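CD180 antigen (Mus musculus, PDB 3T6Q) leads to NF-kappa-B activation and may cooperate with MD-1 and TLR4 in the innate response of B cells to bacterial lipopolysaccharide. Local coordinates at residues K15-E20 / G29-S34; L110-T115 / I120-L125. All blocks are in the same frame, centred on the assembly; numbering follows the deposited sequence.

Contact 1 (K15-E20 / G29-S34); sequences KTYNCE and GTLPNS. With NAG (2-acetamido-2-deoxy-beta-D-glucopyranose), chain Q.
Tyr17 reaches out from strand 16-18 and lays its length along Leu31 and Pro32 of the loop 29-34. The root of the phenol meets Leu31: Leu31 CD2 lies 3.7 Å from Tyr17 CG, and the two side chains pass side by side, pointing opposite ways. The far end belongs to the proline, with Pro32 CG 3.6 Å from Tyr17 CE2; both partners approach the ring obliquely. The same methyl of Leu31, CD2, also touches Cys19 SG, at a looser 4.2 Å. Tyr17 CG lies anti to its own carbonyl carbon (chi1 -69°), a setting that swings the ring toward the loop. No hydrogen bond joins the segments. The phenol oxygen is instead held by Glu10 OE1 and the backbone N of Asn14, while the sulfur of Cys19 is fixed by the disulfide to Cys8, within the LRRNT cap of the leucine-rich repeat solenoid. Past the proline, Asn33 ND2 carries an N-linked sugar, bonded to NAG C1 at 1.4 Å, and Asn33 OD1 accepts from Arg55. On the strand side, Asn18 OD1 takes the backbone N of Glu20 at 2.9 Å, an Asx turn as the chain leaves the strand. Strand 16-18 runs between antiparallel strand 9-12 and parallel strand 37-39, whose Leu38 touches Tyr17, Cys19 and Leu31 alike.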
ATOM      1  N   LYS A  15      35.206   9.632  -1.874  1.00 37.75           N
ATOM      2  CA  LYS A  15      34.153  10.187  -1.035  1.00 40.55           C
ATOM      3  C   LYS A  15      32.719   9.847  -1.470  1.00 35.15           C
ATOM      4  O   LYS A  15      31.892   9.474  -0.626  1.00 35.31           O
ATOM      5  CB  LYS A  15      34.318  11.709  -0.941  1.00 40.03           C
ATOM      6  CG  LYS A  15      33.370  12.360   0.048  1.00 50.32           C
ATOM      7  CD  LYS A  15      33.625  13.855   0.150  1.00 56.43           C
ATOM      8  CE  LYS A  15      32.473  14.557   0.848  1.00 61.27           C
ATOM      9  NZ  LYS A  15      32.714  16.023   0.926  1.00 71.77           N
ATOM     10  N   THR A  16      32.435   9.981  -2.765  1.00 31.96           N
ATOM     11  CA  THR A  16      31.038   9.917  -3.267  1.00 31.88           C
ATOM     12  C   THR A  16      30.917   9.065  -4.491  1.00 34.47           C
ATOM     13  O   THR A  16      31.545   9.341  -5.499  1.00 35.23           O
ATOM     14  CB  THR A  16      30.512  11.310  -3.607  1.00 30.89           C
ATOM     15  OG1 THR A  16      30.520  12.087  -2.417  1.00 33.03           O
ATOM     16  CG2 THR A  16      29.064  11.260  -4.158  1.00 32.49           C
ATOM     17  N   TYR A  17      30.089   8.025  -4.399  1.00 34.87           N
ATOM     18  CA  TYR A  17      29.941   7.062  -5.479  1.00 33.72           C
ATOM     19  C   TYR A  17      28.468   6.888  -5.826  1.00 31.54           C
ATOM     20  O   TYR A  17      27.615   6.777  -4.923  1.00 26.01           O
ATOM     21  CB  TYR A  17      30.627   5.727  -5.134  1.00 38.12           C
ATOM     22  CG  TYR A  17      32.134   5.900  -5.100  1.00 37.42           C
ATOM     23  CD1 TYR A  17      32.910   5.718  -6.254  1.00 41.61           C
ATOM     24  CD2 TYR A  17      32.770   6.332  -3.928  1.00 37.77           C
ATOM     25  CE1 TYR A  17      34.283   5.925  -6.225  1.00 41.27           C
ATOM     26  CE2 TYR A  17      34.135   6.541  -3.892  1.00 43.08           C
ATOM     27  CZ  TYR A  17      34.883   6.341  -5.039  1.00 42.90           C
ATOM     28  OH  TYR A  17      36.235   6.572  -4.986  1.00 50.30           O
ATOM     29  N   ASN A  18      28.194   6.946  -7.129  1.00 31.18           N
ATOM     30  CA  ASN A  18      26.870   6.642  -7.655  1.00 33.52           C
ATOM     31  C   ASN A  18      26.860   5.281  -8.347  1.00 32.15           C
ATOM     32  O   ASN A  18      27.414   5.121  -9.431  1.00 35.92           O
ATOM     33  CB  ASN A  18      26.434   7.728  -8.634  1.00 36.91           C
ATOM     34  CG  ASN A  18      25.002   7.557  -9.082  1.00 37.29           C
ATOM     35  OD1 ASN A  18      24.558   6.454  -9.398  1.00 38.24           O
ATOM     36  ND2 ASN A  18      24.259   8.638  -9.068  1.00 44.13           N
ATOM     37  N   CYS A  19      26.230   4.304  -7.704  1.00 30.23           N
ATOM     38  CA  CYS A  19      26.092   2.956  -8.247  1.00 35.13           C
ATOM     39  C   CYS A  19      24.651   2.654  -8.670  1.00 32.05           C
ATOM     40  O   CYS A  19      24.257   1.480  -8.722  1.00 35.31           O
ATOM     41  CB  CYS A  19      26.489   1.935  -7.195  1.00 31.55           C
ATOM     42  SG  CYS A  19      27.932   2.425  -6.235  1.00 44.58           S
ATOM     43  N   GLU A  20      23.869   3.690  -8.960  1.00 31.46           N
ATOM     44  CA  GLU A  20      22.443   3.499  -9.286  1.00 34.39           C
ATOM     45  C   GLU A  20      22.274   2.654 -10.535  1.00 31.79           C
ATOM     46  O   GLU A  20      23.039   2.809 -11.489  1.00 32.73           O
ATOM     47  CB  GLU A  20      21.745   4.837  -9.538  1.00 37.73           C
ATOM     48  CG  GLU A  20      21.643   5.739  -8.337  1.00 45.11           C
ATOM     49  CD  GLU A  20      20.917   7.033  -8.661  1.00 58.64           C
ATOM     50  OE1 GLU A  20      21.272   7.674  -9.679  1.00 56.33           O
ATOM     51  OE2 GLU A  20      19.987   7.404  -7.906  1.00 68.71           O
ATOM     52  N   GLY A  29      33.357  -4.552  -4.147  1.00 42.49           N
ATOM     53  CA  GLY A  29      34.605  -4.620  -3.399  1.00 41.53           C
ATOM     54  C   GLY A  29      35.525  -3.467  -3.743  1.00 42.17           C
ATOM     55  O   GLY A  29      36.359  -3.090  -2.940  1.00 43.78           O
ATOM     56  N   THR A  30      35.359  -2.891  -4.930  1.00 41.04           N
ATOM     57  CA  THR A  30      36.176  -1.751  -5.345  1.00 46.62           C
ATOM     58  C   THR A  30      35.830  -0.398  -4.700  1.00 46.05           C
ATOM     59  O   THR A  30      36.538   0.579  -4.944  1.00 45.72           O
ATOM     60  CB  THR A  30      36.160  -1.563  -6.880  1.00 50.48           C
ATOM     61  OG1 THR A  30      34.812  -1.405  -7.335  1.00 58.08           O
ATOM     62  CG2 THR A  30      36.799  -2.758  -7.588  1.00 59.30           C
ATOM     63  N   LEU A  31      34.758  -0.310  -3.907  1.00 46.10           N
ATOM     64  CA  LEU A  31      34.416   0.980  -3.246  1.00 42.87           C
ATOM     65  C   LEU A  31      35.281   1.156  -2.029  1.00 36.95           C
ATOM     66  O   LEU A  31      35.317   0.258  -1.177  1.00 40.89           O
ATOM     67  CB  LEU A  31      32.939   1.070  -2.805  1.00 37.20           C
ATOM     68  CG  LEU A  31      31.786   1.044  -3.818  1.00 48.54           C
ATOM     69  CD1 LEU A  31      30.460   1.038  -3.052  1.00 39.15           C
ATOM     70  CD2 LEU A  31      31.840   2.209  -4.799  1.00 44.56           C
ATOM     71  N   PRO A  32      35.955   2.314  -1.915  1.00 38.74           N
ATOM     72  CA  PRO A  32      36.890   2.537  -0.805  1.00 42.41           C
ATOM     73  C   PRO A  32      36.215   2.584   0.561  1.00 43.81           C
ATOM     74  O   PRO A  32      35.039   2.957   0.677  1.00 45.08           O
ATOM     75  CB  PRO A  32      37.523   3.899  -1.149  1.00 41.77           C
ATOM     76  CG  PRO A  32      36.497   4.579  -2.000  1.00 42.12           C
ATOM     77  CD  PRO A  32      35.921   3.469  -2.833  1.00 40.23           C
ATOM     78  N   ASN A  33      36.967   2.201   1.586  1.00 42.24           N
ATOM     79  CA  ASN A  33      36.499   2.196   2.971  1.00 41.27           C
ATOM     80  C   ASN A  33      36.162   3.589   3.480  1.00 36.82           C
ATOM     81  O   ASN A  33      35.448   3.753   4.477  1.00 38.72           O
ATOM     82  CB  ASN A  33      37.564   1.570   3.872  1.00 49.39           C
ATOM     83  CG  ASN A  33      37.667   0.062   3.703  1.00 58.97           C
ATOM     84  OD1 ASN A  33      36.719  -0.598   3.246  1.00 53.58           O
ATOM     85  ND2 ASN A  33      38.825  -0.491   4.082  1.00 62.28           N
ATOM     86  N   SER A  34      36.697   4.581   2.783  1.00 34.26           N
ATOM     87  CA  SER A  34      36.501   5.976   3.112  1.00 37.01           C
ATOM     88  C   SER A  34      35.215   6.585   2.513  1.00 37.27           C
ATOM     89  O   SER A  34      34.911   7.733   2.799  1.00 32.55           O
ATOM     90  CB  SER A  34      37.680   6.770   2.575  1.00 32.85           C
ATOM     91  OG  SER A  34      37.742   6.570   1.183  1.00 39.83           O
TER
HETATM   92  C1  NAG Q 701      39.140  -1.902   4.039  1.00 68.00           C
HETATM   93  C2  NAG Q 701      40.618  -1.765   4.448  1.00 72.60           C
HETATM   94  C3  NAG Q 701      41.222  -2.956   5.203  1.00 76.71           C
HETATM   95  C4  NAG Q 701      40.218  -3.795   5.996  1.00 76.41           C
HETATM   96  C5  NAG Q 701      38.857  -3.856   5.303  1.00 75.27           C
HETATM   97  C6  NAG Q 701      37.805  -4.583   6.133  1.00 67.58           C
HETATM   98  C7  NAG Q 701      42.258  -0.453   3.224  1.00 78.46           C
HETATM   99  C8  NAG Q 701      43.056  -0.302   1.958  1.00 74.50           C
HETATM  100  N2  NAG Q 701      41.441  -1.509   3.279  1.00 80.73           N
HETATM  101  O3  NAG Q 701      42.215  -2.456   6.081  1.00 80.74           O
HETATM  102  O4  NAG Q 701      40.723  -5.100   6.143  1.00 83.65           O
HETATM  103  O5  NAG Q 701      38.430  -2.530   5.083  1.00 64.73           O
HETATM  104  O6  NAG Q 701      37.308  -3.717   7.125  1.00 64.27           O
HETATM  105  O7  NAG Q 701      42.362   0.369   4.142  1.00 70.14           O

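Contact 2 (L110-T115 / I120-L125); sequences LFFIQT and IDFIPL
Ile123 turns CG2 anti to its backbone N and CG1 anti to its carbonyl carbon (chi1 -45°), which sends one branch to Phe112 and the other to Leu110. With chi2 extended at 168°, Ile123 CD1 lies over one face of the Phe112 ring, 3.7 Å from the ring centroid and displaced toward the rim, a CH-pi contact made by side chains that meet head-on from the two sides of the coil. The approach is tight: Ile123 CD1 is 3.4 Å from Phe112 CD1. The second branch, Ile123 CG2, lies 4.0 Å from Leu110 CD2, and the same leucine methyl meets Leu125 CD2 at 3.7 Å. At the outer end, Phe122 CD1 stands obliquely 4.0 Å from Phe112 CE1. This is the interior of one leucine-rich repeat coil: Leu110 on strand 109-111 and Phe112 just past its end face inward in LRR 4, while Phe122, Ile123 and Leu125 point inward from the returning convex side, where a short 3-10 turn spans 120-122. Thr115 stands at the position usually held by the consensus asparagine; its OG1 donates to Phe112 O at 2.9 Å from above the carbonyl plane. Asn139 of the next repeat gives a second bond to Phe112 O through ND2 and takes the backbone N of Thr115 on OD1, a step of the asparagine ladder. Met96 of the preceding repeat lies against Phe112, Phe122 and Ile123, and Leu134 of the next strand touches Leu110.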
ATOM      1  N   LEU A 110      15.392  10.236   8.032  1.00 20.11           N
ATOM      2  CA  LEU A 110      15.117   8.862   7.615  1.00 18.87           C
ATOM      3  C   LEU A 110      13.927   8.918   6.661  1.00 20.92           C
ATOM      4  O   LEU A 110      12.903   9.526   7.008  1.00 19.92           O
ATOM      5  CB  LEU A 110      14.801   7.991   8.837  1.00 17.04           C
ATOM      6  CG  LEU A 110      14.298   6.551   8.594  1.00 20.33           C
ATOM      7  CD1 LEU A 110      15.358   5.761   7.865  1.00 16.31           C
ATOM      8  CD2 LEU A 110      13.980   5.843   9.897  1.00 21.38           C
ATOM      9  N   PHE A 111      14.081   8.310   5.480  1.00 18.09           N
ATOM     10  CA  PHE A 111      12.990   8.236   4.467  1.00 19.39           C
ATOM     11  C   PHE A 111      12.500   6.787   4.378  1.00 20.43           C
ATOM     12  O   PHE A 111      13.275   5.843   4.097  1.00 18.88           O
ATOM     13  CB  PHE A 111      13.512   8.713   3.132  1.00 19.79           C
ATOM     14  CG  PHE A 111      13.949  10.173   3.145  1.00 23.67           C
ATOM     15  CD1 PHE A 111      13.108  11.177   2.645  1.00 21.36           C
ATOM     16  CD2 PHE A 111      15.160  10.561   3.774  1.00 22.39           C
ATOM     17  CE1 PHE A 111      13.503  12.524   2.647  1.00 19.97           C
ATOM     18  CE2 PHE A 111      15.538  11.922   3.824  1.00 25.25           C
ATOM     19  CZ  PHE A 111      14.703  12.899   3.255  1.00 24.85           C
ATOM     20  N   PHE A 112      11.234   6.616   4.663  1.00 19.01           N
ATOM     21  CA  PHE A 112      10.593   5.294   4.671  1.00 19.32           C
ATOM     22  C   PHE A 112       9.317   5.372   3.810  1.00 18.36           C
ATOM     23  O   PHE A 112       8.302   4.770   4.123  1.00 17.30           O
ATOM     24  CB  PHE A 112      10.254   4.917   6.111  1.00 20.64           C
ATOM     25  CG  PHE A 112      10.842   3.613   6.546  1.00 25.06           C
ATOM     26  CD1 PHE A 112      10.044   2.474   6.632  1.00 29.88           C
ATOM     27  CD2 PHE A 112      12.195   3.531   6.892  1.00 28.43           C
ATOM     28  CE1 PHE A 112      10.574   1.264   7.035  1.00 25.83           C
ATOM     29  CE2 PHE A 112      12.732   2.314   7.322  1.00 26.91           C
ATOM     30  CZ  PHE A 112      11.926   1.192   7.366  1.00 28.89           C
ATOM     31  N   ILE A 113       9.408   6.106   2.704  1.00 16.51           N
ATOM     32  CA  ILE A 113       8.247   6.378   1.839  1.00 16.64           C
ATOM     33  C   ILE A 113       7.843   5.110   1.053  1.00 16.62           C
ATOM     34  O   ILE A 113       8.686   4.391   0.516  1.00 17.81           O
ATOM     35  CB  ILE A 113       8.582   7.598   0.909  1.00 17.36           C
ATOM     36  CG1 ILE A 113       8.707   8.890   1.739  1.00 15.58           C
ATOM     37  CG2 ILE A 113       7.552   7.771  -0.227  1.00 16.98           C
ATOM     38  CD1 ILE A 113       9.476  10.020   1.039  1.00 17.23           C
ATOM     39  N   GLN A 114       6.532   4.865   0.946  1.00 16.93           N
ATOM     40  CA  GLN A 114       6.036   3.789   0.099  1.00 17.62           C
ATOM     41  C   GLN A 114       6.848   2.507   0.356  1.00 17.96           C
ATOM     42  O   GLN A 114       7.430   1.893  -0.559  1.00 19.39           O
ATOM     43  CB  GLN A 114       6.013   4.137  -1.399  1.00 17.36           C
ATOM     44  CG  GLN A 114       5.023   3.248  -2.175  1.00 18.11           C
ATOM     45  CD  GLN A 114       4.978   3.582  -3.664  1.00 20.68           C
ATOM     46  OE1 GLN A 114       5.960   3.376  -4.373  1.00 20.75           O
ATOM     47  NE2 GLN A 114       3.830   4.081  -4.139  1.00 20.28           N
ATOM     48  N   THR A 115       6.840   2.111   1.621  1.00 17.99           N
ATOM     49  CA  THR A 115       7.434   0.845   2.064  1.00 17.48           C
ATOM     50  C   THR A 115       6.353  -0.165   2.456  1.00 19.67           C
ATOM     51  O   THR A 115       6.657  -1.218   3.046  1.00 22.25           O
ATOM     52  CB  THR A 115       8.379   1.086   3.264  1.00 18.09           C
ATOM     53  OG1 THR A 115       7.678   1.903   4.209  1.00 18.42           O
ATOM     54  CG2 THR A 115       9.646   1.815   2.767  1.00 16.28           C
ATOM     55  N   ILE A 120       3.755   3.105  12.403  1.00 24.86           N
ATOM     56  CA  ILE A 120       5.067   3.667  12.694  1.00 28.55           C
ATOM     57  C   ILE A 120       5.898   2.662  13.517  1.00 26.55           C
ATOM     58  O   ILE A 120       7.138   2.621  13.403  1.00 25.41           O
ATOM     59  CB  ILE A 120       4.955   5.062  13.409  1.00 34.55           C
ATOM     60  CG1 ILE A 120       4.079   6.021  12.553  1.00 36.98           C
ATOM     61  CG2 ILE A 120       6.352   5.648  13.652  1.00 32.91           C
ATOM     62  CD1 ILE A 120       3.181   7.046  13.280  1.00 34.37           C
ATOM     63  N   ASP A 121       5.231   1.834  14.317  1.00 24.31           N
ATOM     64  CA  ASP A 121       5.975   0.824  15.101  1.00 31.35           C
ATOM     65  C   ASP A 121       6.662  -0.257  14.241  1.00 31.47           C
ATOM     66  O   ASP A 121       7.426  -1.080  14.759  1.00 26.04           O
ATOM     67  CB  ASP A 121       5.130   0.212  16.241  1.00 36.85           C
ATOM     68  CG  ASP A 121       3.893  -0.532  15.740  1.00 44.89           C
ATOM     69  OD1 ASP A 121       2.820  -0.445  16.395  1.00 47.31           O
ATOM     70  OD2 ASP A 121       3.986  -1.207  14.697  1.00 43.83           O
ATOM     71  N   PHE A 122       6.422  -0.247  12.929  1.00 26.39           N
ATOM     72  CA  PHE A 122       7.218  -1.118  12.025  1.00 24.06           C
ATOM     73  C   PHE A 122       8.707  -0.750  12.121  1.00 26.41           C
ATOM     74  O   PHE A 122       9.565  -1.564  11.841  1.00 23.86           O
ATOM     75  CB  PHE A 122       6.746  -0.938  10.565  1.00 22.83           C
ATOM     76  CG  PHE A 122       7.380  -1.903   9.594  1.00 21.48           C
ATOM     77  CD1 PHE A 122       8.591  -1.602   8.973  1.00 19.85           C
ATOM     78  CD2 PHE A 122       6.763  -3.125   9.314  1.00 22.73           C
ATOM     79  CE1 PHE A 122       9.177  -2.463   8.076  1.00 23.89           C
ATOM     80  CE2 PHE A 122       7.351  -3.993   8.413  1.00 20.73           C
ATOM     81  CZ  PHE A 122       8.555  -3.674   7.791  1.00 22.11           C
ATOM     82  N   ILE A 123       9.001   0.517  12.427  1.00 23.56           N
ATOM     83  CA  ILE A 123      10.369   1.010  12.388  1.00 24.06           C
ATOM     84  C   ILE A 123      10.869   1.134  13.844  1.00 26.08           C
ATOM     85  O   ILE A 123      10.376   1.997  14.597  1.00 23.98           O
ATOM     86  CB  ILE A 123      10.468   2.378  11.682  1.00 25.43           C
ATOM     87  CG1 ILE A 123       9.636   2.368  10.366  1.00 21.39           C
ATOM     88  CG2 ILE A 123      11.923   2.719  11.422  1.00 20.91           C
ATOM     89  CD1 ILE A 123       9.436   3.755   9.772  1.00 23.87           C
ATOM     90  N   PRO A 124      11.782   0.237  14.253  1.00 25.30           N
ATOM     91  CA  PRO A 124      12.247   0.311  15.661  1.00 27.44           C
ATOM     92  C   PRO A 124      13.232   1.449  15.792  1.00 23.37           C
ATOM     93  O   PRO A 124      14.361   1.362  15.309  1.00 26.05           O
ATOM     94  CB  PRO A 124      12.909  -1.061  15.906  1.00 27.32           C
ATOM     95  CG  PRO A 124      12.395  -1.959  14.812  1.00 26.45           C
ATOM     96  CD  PRO A 124      12.180  -1.044  13.614  1.00 25.10           C
ATOM     97  N   LEU A 125      12.768   2.567  16.349  1.00 25.66           N
ATOM     98  CA  LEU A 125      13.596   3.789  16.373  1.00 25.03           C
ATOM     99  C   LEU A 125      14.147   4.166  17.765  1.00 31.41           C
ATOM    100  O   LEU A 125      14.628   5.270  17.930  1.00 28.29           O
ATOM    101  CB  LEU A 125      12.815   4.979  15.836  1.00 26.24           C
ATOM    102  CG  LEU A 125      12.601   4.974  14.320  1.00 27.98           C
ATOM    103  CD1 LEU A 125      11.371   5.801  13.977  1.00 29.82           C
ATOM    104  CD2 LEU A 125      13.838   5.462  13.596  1.00 24.85           C
TER

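Contact 1 closes before contact 2 opens along the chain, and the two lie about 26 Å apart between centres, with nearest atoms about 13 Å apart and no touch. They are joined through the successive strands of the solenoid: 16-18 in the N-terminal cap is followed by 37-39, 61-63 and 85-87 before 109-111 of contact 2. Neither has a hydrogen bond across its segments; contact 1 lies in the cap, contact 2 in the core of LRR 4. Both also reach other chains of the assembly: Glu20 forms a salt bridge with another protein's chain, and Gln114 and Asp121 make hydrogen bonds to other chains.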